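KLLA0B12012p (Kluyveromyces lactis, PDB 6Y3P) is the C-terminal, ATP-grasp part of Pby1, a partner of the mRNA decapping enzyme Dcp2, and probably binds ATP as other tubulin-tyrosine ligase relatives do. Local coordinates at residues H84-T89 and R104-S109; I142-M147 and H194-E199; L206-H211 and L285-S290; Y232-A237 and V279-A284. All blocks are in the same frame, centred on the assembly; numbering follows the deposited sequence.

Overall arrangement
The four contacts show how an ATP-grasp domain is assembled from separate sheets tied together locally. Contacts 1 and 2 come first along the chain and touch, centres about 14 Å apart: segment 104-109 runs from helix 83-95 into the edge strand 109-113 of a five-stranded antiparallel sheet, and contact 2 joins two strands of it. Contact 4 pairs two strands of the larger antiparallel sheet; contact 3, which touches it, joins two loops beside that sheet, centres about 13 Å apart, and both segments of contact 4 lie between those of contact 3 in sequence. Contacts 2 and 3 have centres about 31 Å apart, so the two pairs serve different sheets of one tubulin-tyrosine ligase-like unit.

Contact 1: residues H84-T89 and R104-S109; sequences HYLSHT and RAFLES
With chi1 at 176°, the ring of Phe-106 swings away from its own backbone nitrogen and reaches helix 83-95, where Leu-86, likewise with CG opposite its N, sends a methyl to meet it. Leu-86 CD2 lies 3.7 Å from Phe-106 CE1, the two side chains sliding past each other in opposite directions. The next residue, Ser-87, places OG at the ring edge, near its plane, 3.4 Å from Phe-106 CZ. That hydroxyl also donates a rather long hydrogen bond to the backbone, with Ser-87 OG 3.3 Å from Ser-109 O; it approaches the carbonyl at 123° and only 16° from its plane. The ring is further packed by Lys-83 and Ile-90 of the same helix, while Leu-107 faces the other way, onto strands 194-200 and 341-347. Were Phe-106 cut back to an alanine, a gap would probably open beside Leu-86 CD2 and Ser-87 OG, letting the connection slip against the helix. All the touching residues are buried, and the chemistry is mixed: the Phe-106 ring supplies the apolar contact, while the Ser-87 hydroxyl adds one long bond to a backbone carbonyl at the start of strand 109-113, a modest polar tie.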
loop_
_atom_site.group_PDB
_atom_site.type_symbol
_atom_site.label_atom_id
_atom_site.label_comp_id
_atom_site.label_asym_id
_atom_site.label_seq_id
_atom_site.Cartn_x
_atom_site.Cartn_y
_atom_site.Cartn_z
ATOM N N HIS A 84 -7.777 -8.635 0.774
ATOM C CA HIS A 84 -8.172 -10.036 0.610
ATOM C C HIS A 84 -7.705 -10.513 -0.774
ATOM O O HIS A 84 -7.028 -11.541 -0.895
ATOM C CB HIS A 84 -9.689 -10.239 0.818
ATOM C CG HIS A 84 -10.193 -11.603 0.427
ATOM N ND1 HIS A 84 -10.660 -11.863 -0.857
ATOM C CD2 HIS A 84 -10.292 -12.740 1.160
ATOM C CE1 HIS A 84 -11.013 -13.141 -0.865
ATOM N NE2 HIS A 84 -10.822 -13.709 0.324
ATOM N N TYR A 85 -7.981 -9.703 -1.792
ATOM C CA TYR A 85 -7.654 -9.988 -3.179
ATOM C C TYR A 85 -6.148 -9.921 -3.464
ATOM O O TYR A 85 -5.658 -10.739 -4.245
ATOM C CB TYR A 85 -8.497 -9.091 -4.095
ATOM C CG TYR A 85 -9.949 -9.510 -4.026
ATOM C CD1 TYR A 85 -10.440 -10.523 -4.847
ATOM C CD2 TYR A 85 -10.797 -9.004 -3.038
ATOM C CE1 TYR A 85 -11.754 -10.978 -4.733
ATOM C CE2 TYR A 85 -12.110 -9.462 -2.906
ATOM C CZ TYR A 85 -12.593 -10.434 -3.773
ATOM O OH TYR A 85 -13.904 -10.863 -3.704
ATOM N N LEU A 86 -5.408 -9.026 -2.763
ATOM C CA LEU A 86 -3.953 -8.866 -2.839
ATOM C C LEU A 86 -3.315 -10.208 -2.520
ATOM O O LEU A 86 -2.489 -10.683 -3.303
ATOM C CB LEU A 86 -3.448 -7.783 -1.840
ATOM C CG LEU A 86 -1.949 -7.462 -1.850
ATOM C CD1 LEU A 86 -1.536 -6.763 -3.150
ATOM C CD2 LEU A 86 -1.570 -6.585 -0.665
ATOM N N SER A 87 -3.752 -10.833 -1.392
ATOM C CA SER A 87 -3.307 -12.139 -0.923
ATOM C C SER A 87 -3.457 -13.153 -2.032
ATOM O O SER A 87 -2.466 -13.785 -2.387
ATOM C CB SER A 87 -4.076 -12.567 0.325
ATOM O OG SER A 87 -3.292 -12.417 1.501
ATOM N N HIS A 88 -4.640 -13.207 -2.673
ATOM C CA HIS A 88 -4.910 -14.126 -3.777
ATOM C C HIS A 88 -4.020 -13.875 -4.965
ATOM O O HIS A 88 -3.503 -14.834 -5.529
ATOM C CB HIS A 88 -6.390 -14.138 -4.160
ATOM C CG HIS A 88 -7.226 -14.924 -3.200
ATOM N ND1 HIS A 88 -7.383 -16.300 -3.335
ATOM C CD2 HIS A 88 -7.886 -14.515 -2.089
ATOM C CE1 HIS A 88 -8.150 -16.675 -2.321
ATOM N NE2 HIS A 88 -8.477 -15.637 -1.542
ATOM N N THR A 89 -3.782 -12.605 -5.308
ATOM C CA THR A 89 -2.883 -12.239 -6.414
ATOM C C THR A 89 -1.468 -12.779 -6.143
ATOM O O THR A 89 -0.885 -13.406 -7.025
ATOM C CB THR A 89 -2.828 -10.706 -6.626
ATOM O OG1 THR A 89 -4.106 -10.133 -6.380
ATOM C CG2 THR A 89 -2.366 -10.331 -8.023
ATOM N N ARG A 104 8.642 -14.120 0.683
ATOM C CA ARG A 104 9.153 -13.665 1.980
ATOM C C ARG A 104 8.602 -12.308 2.401
ATOM O O ARG A 104 8.253 -12.143 3.554
ATOM C CB ARG A 104 10.699 -13.598 1.977
ATOM C CG ARG A 104 11.370 -14.549 2.971
ATOM C CD ARG A 104 11.021 -14.269 4.439
ATOM N NE ARG A 104 11.829 -15.060 5.374
ATOM C CZ ARG A 104 11.675 -15.051 6.696
ATOM N NH1 ARG A 104 10.728 -14.307 7.257
ATOM N NH2 ARG A 104 12.463 -15.791 7.466
ATOM N N ALA A 105 8.582 -11.329 1.474
ATOM C CA ALA A 105 8.210 -9.924 1.645
ATOM C C ALA A 105 6.690 -9.614 1.648
ATOM O O ALA A 105 6.290 -8.534 1.232
ATOM C CB ALA A 105 8.915 -9.092 0.574
ATOM N N PHE A 106 5.860 -10.514 2.181
ATOM C CA PHE A 106 4.410 -10.294 2.247
ATOM C C PHE A 106 3.774 -10.949 3.473
ATOM O O PHE A 106 4.057 -12.113 3.773
ATOM C CB PHE A 106 3.726 -10.792 0.955
ATOM C CG PHE A 106 2.222 -10.693 0.947
ATOM C CD1 PHE A 106 1.587 -9.461 1.085
ATOM C CD2 PHE A 106 1.436 -11.823 0.761
ATOM C CE1 PHE A 106 0.193 -9.367 1.033
ATOM C CE2 PHE A 106 0.044 -11.724 0.721
ATOM C CZ PHE A 106 -0.565 -10.498 0.852
ATOM N N LEU A 107 2.894 -10.207 4.153
ATOM C CA LEU A 107 2.184 -10.693 5.323
ATOM C C LEU A 107 0.865 -11.177 4.843
ATOM O O LEU A 107 0.026 -10.376 4.450
ATOM C CB LEU A 107 2.004 -9.591 6.396
ATOM C CG LEU A 107 3.274 -9.092 7.038
ATOM C CD1 LEU A 107 3.003 -7.888 7.875
ATOM C CD2 LEU A 107 3.982 -10.180 7.834
ATOM N N GLU A 108 0.724 -12.503 4.758
ATOM C CA GLU A 108 -0.494 -13.148 4.299
ATOM C C GLU A 108 -1.623 -12.869 5.276
ATOM O O GLU A 108 -1.378 -12.675 6.467
ATOM C CB GLU A 108 -0.304 -14.664 4.238
ATOM C CG GLU A 108 0.737 -15.135 3.253
ATOM C CD GLU A 108 1.001 -16.614 3.404
ATOM O OE1 GLU A 108 1.573 -17.008 4.447
ATOM O OE2 GLU A 108 0.596 -17.385 2.504
ATOM N N SER A 109 -2.849 -12.849 4.766
ATOM C CA SER A 109 -4.069 -12.711 5.550
ATOM C C SER A 109 -5.087 -13.676 4.969
ATOM O O SER A 109 -5.009 -14.045 3.787
ATOM C CB SER A 109 -4.597 -11.282 5.528
ATOM O OG SER A 109 -4.835 -10.857 4.196
#

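Contact 2: residues I142-M147 and H194-E199; sequences ILKPSM and HFIVQE
Two neighbouring antiparallel strands of the five-stranded sheet, 140-145 and 194-200, meet here, the axes of their 142-145 and 194-199 portions approaching to 4.6 Å. Ile-142 pairs with Gln-198 and Lys-144 with Ile-196, each as a hydrogen-bonded pair. The bonds within them are short: Lys-144 N lies 2.8 Å from Ile-196 O, and Ile-196 N is 2.8 Å from Lys-144 O in a nearly straight bond (176°). Leu-143 and Val-197 form the non-hydrogen-bonded pair between. On their face Leu-143, its CG turned opposite the backbone N (chi1 177°), drops CD1 across the neighbouring strand, 3.8 Å from Phe-195 CB and 3.9 Å from Val-197 CG2. Pro-145 CB reaches Phe-195 CD2 at 3.9 Å, and helix 160-171 covers this face, Phe-167 meeting the Phe-195 ring edge-to-face. On the other face Lys-144 CD leans over Gln-198 CB at 3.7 Å, and Ile-142 CG2 lies beside them; the Gln-198 amide oxygen is taken by Lys-83. Past the ladder, Ser-146 OG rests against the CG1 and CD1 end of Ile-196. Strand 109-113 extends the sheet beyond 194-200, and 154-157 beyond 140-145. An antiparallel sheet with a helix on one face is consistent with the alpha+beta subdomains of the ATP-grasp fold.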
loop_
_atom_site.group_PDB
_atom_site.type_symbol
_atom_site.label_atom_id
_atom_site.label_comp_id
_atom_site.label_asym_id
_atom_site.label_seq_id
_atom_site.Cartn_x
_atom_site.Cartn_y
_atom_site.Cartn_z
ATOM N N ILE A 142 -1.984 -13.515 14.037
ATOM C CA ILE A 142 -2.881 -12.746 14.848
ATOM C C ILE A 142 -4.319 -13.041 14.395
ATOM O O ILE A 142 -4.575 -13.187 13.193
ATOM C CB ILE A 142 -2.406 -11.273 14.849
ATOM C CG1 ILE A 142 -2.718 -10.640 16.174
ATOM C CG2 ILE A 142 -2.863 -10.422 13.653
ATOM C CD1 ILE A 142 -1.692 -9.834 16.567
ATOM N N LEU A 143 -5.204 -13.307 15.376
ATOM C CA LEU A 143 -6.622 -13.582 15.160
ATOM C C LEU A 143 -7.381 -12.274 15.431
ATOM O O LEU A 143 -7.567 -11.898 16.586
ATOM C CB LEU A 143 -7.120 -14.733 16.049
ATOM C CG LEU A 143 -8.631 -15.050 15.949
ATOM C CD1 LEU A 143 -8.992 -15.741 14.631
ATOM C CD2 LEU A 143 -9.106 -15.834 17.146
ATOM N N LYS A 144 -7.764 -11.559 14.350
ATOM C CA LYS A 144 -8.448 -10.265 14.421
ATOM C C LYS A 144 -9.936 -10.449 14.179
ATOM O O LYS A 144 -10.309 -10.820 13.058
ATOM C CB LYS A 144 -7.906 -9.272 13.365
ATOM C CG LYS A 144 -6.413 -8.977 13.396
ATOM C CD LYS A 144 -5.885 -8.764 11.973
ATOM C CE LYS A 144 -5.411 -7.353 11.696
ATOM N NZ LYS A 144 -6.535 -6.429 11.400
ATOM N N PRO A 145 -10.817 -10.153 15.171
ATOM C CA PRO A 145 -12.257 -10.225 14.901
ATOM C C PRO A 145 -12.601 -9.014 14.028
ATOM O O PRO A 145 -12.421 -7.880 14.482
ATOM C CB PRO A 145 -12.891 -10.154 16.299
ATOM C CG PRO A 145 -11.746 -10.192 17.280
ATOM C CD PRO A 145 -10.566 -9.674 16.543
ATOM N N SER A 146 -12.988 -9.259 12.744
ATOM C CA SER A 146 -13.303 -8.247 11.718
ATOM C C SER A 146 -14.104 -7.035 12.224
ATOM O O SER A 146 -13.917 -5.921 11.727
ATOM C CB SER A 146 -14.009 -8.885 10.527
ATOM O OG SER A 146 -13.062 -9.361 9.585
ATOM N N MET A 147 -14.966 -7.251 13.226
ATOM C CA MET A 147 -15.761 -6.202 13.843
ATOM C C MET A 147 -15.282 -5.924 15.268
ATOM O O MET A 147 -15.050 -6.858 16.039
ATOM C CB MET A 147 -17.254 -6.548 13.788
ATOM C CG MET A 147 -17.876 -6.234 12.440
ATOM S SD MET A 147 -19.172 -4.963 12.466
ATOM C CE MET A 147 -18.344 -3.608 13.391
ATOM N N HIS A 194 -17.141 -13.606 11.914
ATOM C CA HIS A 194 -16.109 -13.395 10.893
ATOM C C HIS A 194 -14.796 -12.982 11.561
ATOM O O HIS A 194 -14.810 -12.198 12.514
ATOM C CB HIS A 194 -16.545 -12.342 9.854
ATOM C CG HIS A 194 -17.710 -12.750 9.000
ATOM N ND1 HIS A 194 -17.548 -13.049 7.654
ATOM C CD2 HIS A 194 -19.021 -12.859 9.316
ATOM C CE1 HIS A 194 -18.759 -13.343 7.201
ATOM N NE2 HIS A 194 -19.678 -13.245 8.165
ATOM N N PHE A 195 -13.671 -13.534 11.083
ATOM C CA PHE A 195 -12.338 -13.224 11.619
ATOM C C PHE A 195 -11.310 -13.167 10.516
ATOM O O PHE A 195 -11.441 -13.859 9.502
ATOM C CB PHE A 195 -11.863 -14.293 12.626
ATOM C CG PHE A 195 -12.719 -14.541 13.835
ATOM C CD1 PHE A 195 -13.721 -15.501 13.811
ATOM C CD2 PHE A 195 -12.488 -13.860 15.021
ATOM C CE1 PHE A 195 -14.515 -15.737 14.939
ATOM C CE2 PHE A 195 -13.271 -14.108 16.154
ATOM C CZ PHE A 195 -14.271 -15.053 16.110
ATOM N N ILE A 196 -10.259 -12.370 10.732
ATOM C CA ILE A 196 -9.120 -12.332 9.831
ATOM C C ILE A 196 -7.951 -12.929 10.605
ATOM O O ILE A 196 -7.771 -12.646 11.792
ATOM C CB ILE A 196 -8.810 -10.926 9.214
ATOM C CG1 ILE A 196 -9.988 -10.434 8.325
ATOM C CG2 ILE A 196 -7.490 -10.958 8.392
ATOM C CD1 ILE A 196 -9.996 -8.930 7.987
ATOM N N VAL A 197 -7.219 -13.813 9.953
ATOM C CA VAL A 197 -6.015 -14.423 10.481
ATOM C C VAL A 197 -4.905 -13.777 9.660
ATOM O O VAL A 197 -4.801 -13.982 8.445
ATOM C CB VAL A 197 -6.034 -15.960 10.409
ATOM C CG1 VAL A 197 -4.669 -16.543 10.773
ATOM C CG2 VAL A 197 -7.132 -16.533 11.315
ATOM N N GLN A 198 -4.150 -12.911 10.312
ATOM C CA GLN A 198 -3.106 -12.139 9.655
ATOM C C GLN A 198 -1.734 -12.529 10.200
ATOM O O GLN A 198 -1.554 -12.596 11.413
ATOM C CB GLN A 198 -3.408 -10.634 9.886
ATOM C CG GLN A 198 -2.364 -9.622 9.387
ATOM C CD GLN A 198 -2.677 -9.004 8.049
ATOM O OE1 GLN A 198 -1.815 -8.930 7.167
ATOM N NE2 GLN A 198 -3.894 -8.487 7.878
ATOM N N GLU A 199 -0.756 -12.744 9.305
ATOM C CA GLU A 199 0.620 -13.015 9.699
ATOM C C GLU A 199 1.085 -11.862 10.576
ATOM O O GLU A 199 0.825 -10.691 10.278
ATOM C CB GLU A 199 1.527 -13.156 8.489
ATOM C CG GLU A 199 2.922 -13.593 8.878
ATOM C CD GLU A 199 3.892 -13.782 7.736
ATOM O OE1 GLU A 199 5.106 -13.903 8.023
ATOM O OE2 GLU A 199 3.442 -13.845 6.567
#

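Contact 3: residues L206-H211 and L285-S290; sequences LLSEAH and LKDIPS. With SO4 (sulfate ion), chain C; SO4 (sulfate ion), chain D.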
loop_
_atom_site.group_PDB
_atom_site.type_symbol
_atom_site.label_atom_id
_atom_site.label_comp_id
_atom_site.label_asym_id
_atom_site.label_seq_id
_atom_site.Cartn_x
_atom_site.Cartn_y
_atom_site.Cartn_z
ATOM N N LEU A 206 13.269 -1.976 16.219
ATOM C CA LEU A 206 13.172 -1.015 17.325
ATOM C C LEU A 206 14.431 -0.191 17.380
ATOM O O LEU A 206 15.518 -0.749 17.527
ATOM C CB LEU A 206 12.894 -1.729 18.664
ATOM C CG LEU A 206 11.616 -2.584 18.636
ATOM C CD1 LEU A 206 11.516 -3.470 19.884
ATOM C CD2 LEU A 206 10.360 -1.721 18.381
ATOM N N LEU A 207 14.271 1.118 17.193
ATOM C CA LEU A 207 15.344 2.100 17.104
ATOM C C LEU A 207 15.437 2.877 18.360
ATOM O O LEU A 207 14.403 3.195 18.941
ATOM C CB LEU A 207 15.116 3.066 15.902
ATOM C CG LEU A 207 15.024 2.391 14.499
ATOM C CD1 LEU A 207 14.678 3.408 13.409
ATOM C CD2 LEU A 207 16.313 1.620 14.164
ATOM N N SER A 208 16.677 3.192 18.778
ATOM C CA SER A 208 17.007 3.944 19.995
ATOM C C SER A 208 16.310 5.313 19.956
ATOM O O SER A 208 15.489 5.609 20.816
ATOM C CB SER A 208 18.524 4.114 20.098
ATOM O OG SER A 208 18.940 5.186 20.932
ATOM N N GLU A 209 16.612 6.096 18.915
ATOM C CA GLU A 209 16.102 7.428 18.646
ATOM C C GLU A 209 14.548 7.554 18.695
ATOM O O GLU A 209 14.041 8.599 19.078
ATOM C CB GLU A 209 16.664 7.924 17.315
ATOM C CG GLU A 209 16.268 7.086 16.109
ATOM C CD GLU A 209 16.847 7.612 14.817
ATOM O OE1 GLU A 209 16.945 8.849 14.662
ATOM O OE2 GLU A 209 17.238 6.783 13.967
ATOM N N ALA A 210 13.820 6.491 18.367
ATOM C CA ALA A 210 12.364 6.490 18.427
ATOM C C ALA A 210 11.837 6.017 19.802
ATOM O O ALA A 210 10.641 5.777 19.947
ATOM C CB ALA A 210 11.818 5.590 17.339
ATOM N N HIS A 211 12.730 5.854 20.793
ATOM C CA HIS A 211 12.416 5.359 22.134
ATOM C C HIS A 211 11.595 4.046 22.108
ATOM O O HIS A 211 10.584 3.937 22.801
ATOM C CB HIS A 211 11.760 6.441 23.001
ATOM C CG HIS A 211 12.581 7.685 23.123
ATOM N ND1 HIS A 211 12.641 8.615 22.094
ATOM C CD2 HIS A 211 13.352 8.115 24.142
ATOM C CE1 HIS A 211 13.438 9.576 22.525
ATOM N NE2 HIS A 211 13.895 9.315 23.747
ATOM N N LEU A 285 16.382 8.468 9.457
ATOM C CA LEU A 285 16.597 7.593 10.612
ATOM C C LEU A 285 18.060 7.058 10.559
ATOM O O LEU A 285 18.351 6.104 9.847
ATOM C CB LEU A 285 15.552 6.472 10.642
ATOM C CG LEU A 285 14.063 6.927 10.650
ATOM C CD1 LEU A 285 13.132 5.748 10.352
ATOM C CD2 LEU A 285 13.677 7.607 11.992
ATOM N N LYS A 286 18.989 7.747 11.260
ATOM C CA LYS A 286 20.409 7.423 11.205
ATOM C C LYS A 286 20.791 6.227 12.058
ATOM O O LYS A 286 21.868 5.669 11.854
ATOM C CB LYS A 286 21.293 8.644 11.497
ATOM C CG LYS A 286 21.041 9.851 10.579
ATOM C CD LYS A 286 21.102 9.546 9.080
ATOM C CE LYS A 286 20.810 10.779 8.256
ATOM N NZ LYS A 286 20.485 10.437 6.842
ATOM N N ASP A 287 19.894 5.775 12.961
ATOM C CA ASP A 287 20.132 4.566 13.755
ATOM C C ASP A 287 19.984 3.302 12.895
ATOM O O ASP A 287 20.409 2.206 13.298
ATOM C CB ASP A 287 19.295 4.551 15.024
ATOM C CG ASP A 287 19.849 5.465 16.102
ATOM O OD1 ASP A 287 21.065 5.824 16.034
ATOM O OD2 ASP A 287 19.126 5.730 17.066
ATOM N N ILE A 288 19.514 3.485 11.645
ATOM C CA ILE A 288 19.501 2.414 10.648
ATOM C C ILE A 288 20.805 2.639 9.877
ATOM O O ILE A 288 20.918 3.681 9.245
ATOM C CB ILE A 288 18.251 2.420 9.697
ATOM C CG1 ILE A 288 16.930 2.388 10.498
ATOM C CG2 ILE A 288 18.320 1.221 8.716
ATOM C CD1 ILE A 288 15.684 2.708 9.660
ATOM N N PRO A 289 21.815 1.735 9.922
ATOM C CA PRO A 289 23.032 1.969 9.096
ATOM C C PRO A 289 22.678 2.205 7.619
ATOM O O PRO A 289 21.753 1.581 7.135
ATOM C CB PRO A 289 23.882 0.699 9.319
ATOM C CG PRO A 289 23.294 0.015 10.561
ATOM C CD PRO A 289 21.855 0.419 10.608
ATOM N N SER A 290 23.362 3.121 6.919
ATOM C CA SER A 290 23.053 3.440 5.518
ATOM C C SER A 290 22.951 2.228 4.578
ATOM O O SER A 290 22.046 2.218 3.747
ATOM C CB SER A 290 24.007 4.484 4.938
ATOM O OG SER A 290 25.345 4.034 5.021
HETATM S S SO4 C . 26.784 4.205 8.734
HETATM O O1 SO4 C . 27.470 3.178 9.506
HETATM O O2 SO4 C . 27.662 5.363 8.519
HETATM O O3 SO4 C . 25.585 4.640 9.426
HETATM O O4 SO4 C . 26.422 3.645 7.458
HETATM S S SO4 D . 24.055 9.107 5.862
HETATM O O1 SO4 D . 24.715 8.041 6.620
HETATM O O2 SO4 D . 24.896 9.496 4.726
HETATM O O3 SO4 D . 22.772 8.614 5.364
HETATM O O4 SO4 D . 23.836 10.264 6.742
#
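Two type I turns, Ser-208 to His-211 and Leu-285 to Ile-288, face one another, with the CA atoms of Leu-207 and Asp-287 6.3 Å apart. Between the turns each acidic side chain accepts a hydrogen bond from the other's backbone N-H: Glu-209 N lies 3.1 Å from Asp-287 OD2, meeting it nearly head-on to the C-O bond, and Asp-287 N lies 3.0 Å from Glu-209 OE2, coming from above the carboxylate plane, 41° out of it. Glu-209 can reach because its CG sits between the backbone N and carbonyl carbon (chi1 62°) and the chain then runs extended. The carboxylates approach from opposite directions with planes 61° apart, and OE2 of Glu-209 is just 3.8 Å from OD2 of Asp-287, a closeness of like charges that the two N-H groups probably help to offset. This reciprocal pairing links the connection before strand 215-224 to the one leading into helix 290-313, at the rim of the large antiparallel sheet. Replacing Glu-209 by an alanine would probably leave Asp-287 N without this acceptor and let the turn at 285-288 shift. Beneath the charges Leu-207 packs CD2 on Ile-288 CG1 at 3.8 Å, with CD1 near Leu-285 CD1, and Phe-215 touches both Leu-207 and Ile-288. At the helix start, Ser-290 OG donates to a sulfate, probably from the crystallisation liquor, 2.7 Å from its O4.

Contact 4: residues Y232-A237 and V279-A284; sequences YDRMLA and VIEFDA
Arg-234 and Glu-281 meet in a two-pronged salt bridge, NE and NH2 of the guanidinium each serving one carboxylate oxygen. Arg-234 NE lies 3.2 Å from Glu-281 OE2, and Arg-234 NH2 lies 3.2 Å from Glu-281 OE1; both bonds are nearly straight. The oxygens lie in the guanidinium plane, but they are approached from above their own carboxylate, the two planes being 48° apart. Glu-281 gets there on an extended chain whose CG stands opposite the backbone N (chi1 -173°), while Arg-234 bends at chi3 to turn its side toward it. Backbone pairing sets the two within range: Ala-237 and Ile-280 form a hydrogen-bonded antiparallel pair, with Ala-237 N 2.7 Å from Ile-280 O, and Phe-282 N lies 2.8 Å from Met-235 O where the strand passes into a 3-10 turn. Leu-236 CD2 packs on Val-279 CG1 at 3.8 Å. In the second shell Arg-234 NH1 is engaged by Asn-361 and Glu-365, which helps fix the guanidinium. The short strand 279-281 thus lies along strand 228-239, with helix 357-375 over Leu-236 and the salt bridge, and helix 290-313 against Met-235 and Phe-282, which also touch strand 215-224.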
loop_
_atom_site.group_PDB
_atom_site.type_symbol
_atom_site.label_atom_id
_atom_site.label_comp_id
_atom_site.label_asym_id
_atom_site.label_seq_id
_atom_site.Cartn_x
_atom_site.Cartn_y
_atom_site.Cartn_z
ATOM N N TYR A 232 9.032 6.061 -5.463
ATOM C CA TYR A 232 9.554 7.300 -4.904
ATOM C C TYR A 232 10.446 6.923 -3.693
ATOM O O TYR A 232 9.953 6.371 -2.703
ATOM C CB TYR A 232 8.392 8.234 -4.503
ATOM C CG TYR A 232 8.863 9.605 -4.083
ATOM C CD1 TYR A 232 9.807 10.306 -4.838
ATOM C CD2 TYR A 232 8.359 10.213 -2.943
ATOM C CE1 TYR A 232 10.260 11.565 -4.445
ATOM C CE2 TYR A 232 8.796 11.477 -2.546
ATOM C CZ TYR A 232 9.745 12.149 -3.303
ATOM O OH TYR A 232 10.152 13.398 -2.923
ATOM N N ASP A 233 11.761 7.171 -3.815
ATOM C CA ASP A 233 12.772 6.800 -2.815
ATOM C C ASP A 233 12.798 7.646 -1.540
ATOM O O ASP A 233 13.528 7.291 -0.628
ATOM C CB ASP A 233 14.185 6.743 -3.430
ATOM C CG ASP A 233 14.501 5.386 -4.041
ATOM O OD1 ASP A 233 13.655 4.464 -3.916
ATOM O OD2 ASP A 233 15.589 5.245 -4.642
ATOM N N ARG A 234 12.023 8.729 -1.469
ATOM C CA ARG A 234 11.935 9.532 -0.254
ATOM C C ARG A 234 10.694 8.997 0.457
ATOM O O ARG A 234 9.566 9.380 0.138
ATOM C CB ARG A 234 11.835 11.022 -0.587
ATOM C CG ARG A 234 13.073 11.555 -1.356
ATOM C CD ARG A 234 13.105 13.085 -1.418
ATOM N NE ARG A 234 13.162 13.683 -0.080
ATOM C CZ ARG A 234 12.908 14.955 0.192
ATOM N NH1 ARG A 234 12.600 15.802 -0.784
ATOM N NH2 ARG A 234 12.976 15.398 1.443
ATOM N N MET A 235 10.901 7.986 1.304
ATOM C CA MET A 235 9.819 7.295 1.985
ATOM C C MET A 235 9.560 7.815 3.413
ATOM O O MET A 235 10.329 8.615 3.946
ATOM C CB MET A 235 10.031 5.777 1.952
ATOM C CG MET A 235 10.768 5.281 0.732
ATOM S SD MET A 235 10.856 3.480 0.770
ATOM C CE MET A 235 11.549 3.154 -0.871
ATOM N N LEU A 236 8.435 7.415 3.993
ATOM C CA LEU A 236 8.024 7.885 5.311
ATOM C C LEU A 236 8.041 6.757 6.301
ATOM O O LEU A 236 7.689 5.619 5.969
ATOM C CB LEU A 236 6.579 8.435 5.248
ATOM C CG LEU A 236 6.311 9.843 4.685
ATOM C CD1 LEU A 236 6.752 9.970 3.256
ATOM C CD2 LEU A 236 4.842 10.147 4.707
ATOM N N ALA A 237 8.393 7.086 7.531
ATOM C CA ALA A 237 8.354 6.175 8.658
ATOM C C ALA A 237 7.314 6.791 9.610
ATOM O O ALA A 237 7.467 7.933 10.039
ATOM C CB ALA A 237 9.721 6.072 9.329
ATOM N N VAL A 279 5.668 11.188 12.215
ATOM C CA VAL A 279 6.054 10.957 10.817
ATOM C C VAL A 279 7.407 11.629 10.583
ATOM O O VAL A 279 7.539 12.836 10.769
ATOM C CB VAL A 279 5.003 11.490 9.790
ATOM C CG1 VAL A 279 5.420 11.140 8.363
ATOM C CG2 VAL A 279 3.603 10.958 10.080
ATOM N N ILE A 280 8.406 10.829 10.216
ATOM C CA ILE A 280 9.782 11.218 9.903
ATOM C C ILE A 280 10.074 10.550 8.556
ATOM O O ILE A 280 9.598 9.428 8.302
ATOM C CB ILE A 280 10.790 10.678 10.985
ATOM C CG1 ILE A 280 10.365 11.018 12.448
ATOM C CG2 ILE A 280 12.263 11.109 10.721
ATOM C CD1 ILE A 280 10.238 12.555 12.844
ATOM N N GLU A 281 10.890 11.214 7.723
ATOM C CA GLU A 281 11.370 10.667 6.459
ATOM C C GLU A 281 12.269 9.487 6.829
ATOM O O GLU A 281 13.147 9.602 7.702
ATOM C CB GLU A 281 12.165 11.711 5.655
ATOM C CG GLU A 281 12.535 11.224 4.256
ATOM C CD GLU A 281 13.371 12.140 3.385
ATOM O OE1 GLU A 281 13.636 13.292 3.797
ATOM O OE2 GLU A 281 13.777 11.691 2.289
ATOM N N PHE A 282 12.022 8.343 6.174
ATOM C CA PHE A 282 12.776 7.122 6.405
ATOM C C PHE A 282 14.296 7.297 6.402
ATOM O O PHE A 282 14.956 6.788 7.312
ATOM C CB PHE A 282 12.351 6.058 5.405
ATOM C CG PHE A 282 13.185 4.806 5.492
ATOM C CD1 PHE A 282 13.010 3.909 6.536
ATOM C CD2 PHE A 282 14.119 4.504 4.503
ATOM C CE1 PHE A 282 13.769 2.749 6.609
ATOM C CE2 PHE A 282 14.898 3.342 4.590
ATOM C CZ PHE A 282 14.722 2.477 5.649
ATOM N N ASP A 283 14.854 8.021 5.403
ATOM C CA ASP A 283 16.300 8.219 5.275
ATOM C C ASP A 283 16.899 9.080 6.371
ATOM O O ASP A 283 18.115 9.073 6.555
ATOM C CB ASP A 283 16.693 8.760 3.881
ATOM C CG ASP A 283 18.165 8.530 3.540
ATOM O OD1 ASP A 283 18.594 7.353 3.513
ATOM O OD2 ASP A 283 18.906 9.531 3.390
ATOM N N ALA A 284 16.060 9.817 7.102
ATOM C CA ALA A 284 16.511 10.639 8.214
ATOM C C ALA A 284 16.751 9.779 9.471
ATOM O O ALA A 284 17.230 10.316 10.462
ATOM C CB ALA A 284 15.478 11.733 8.509
#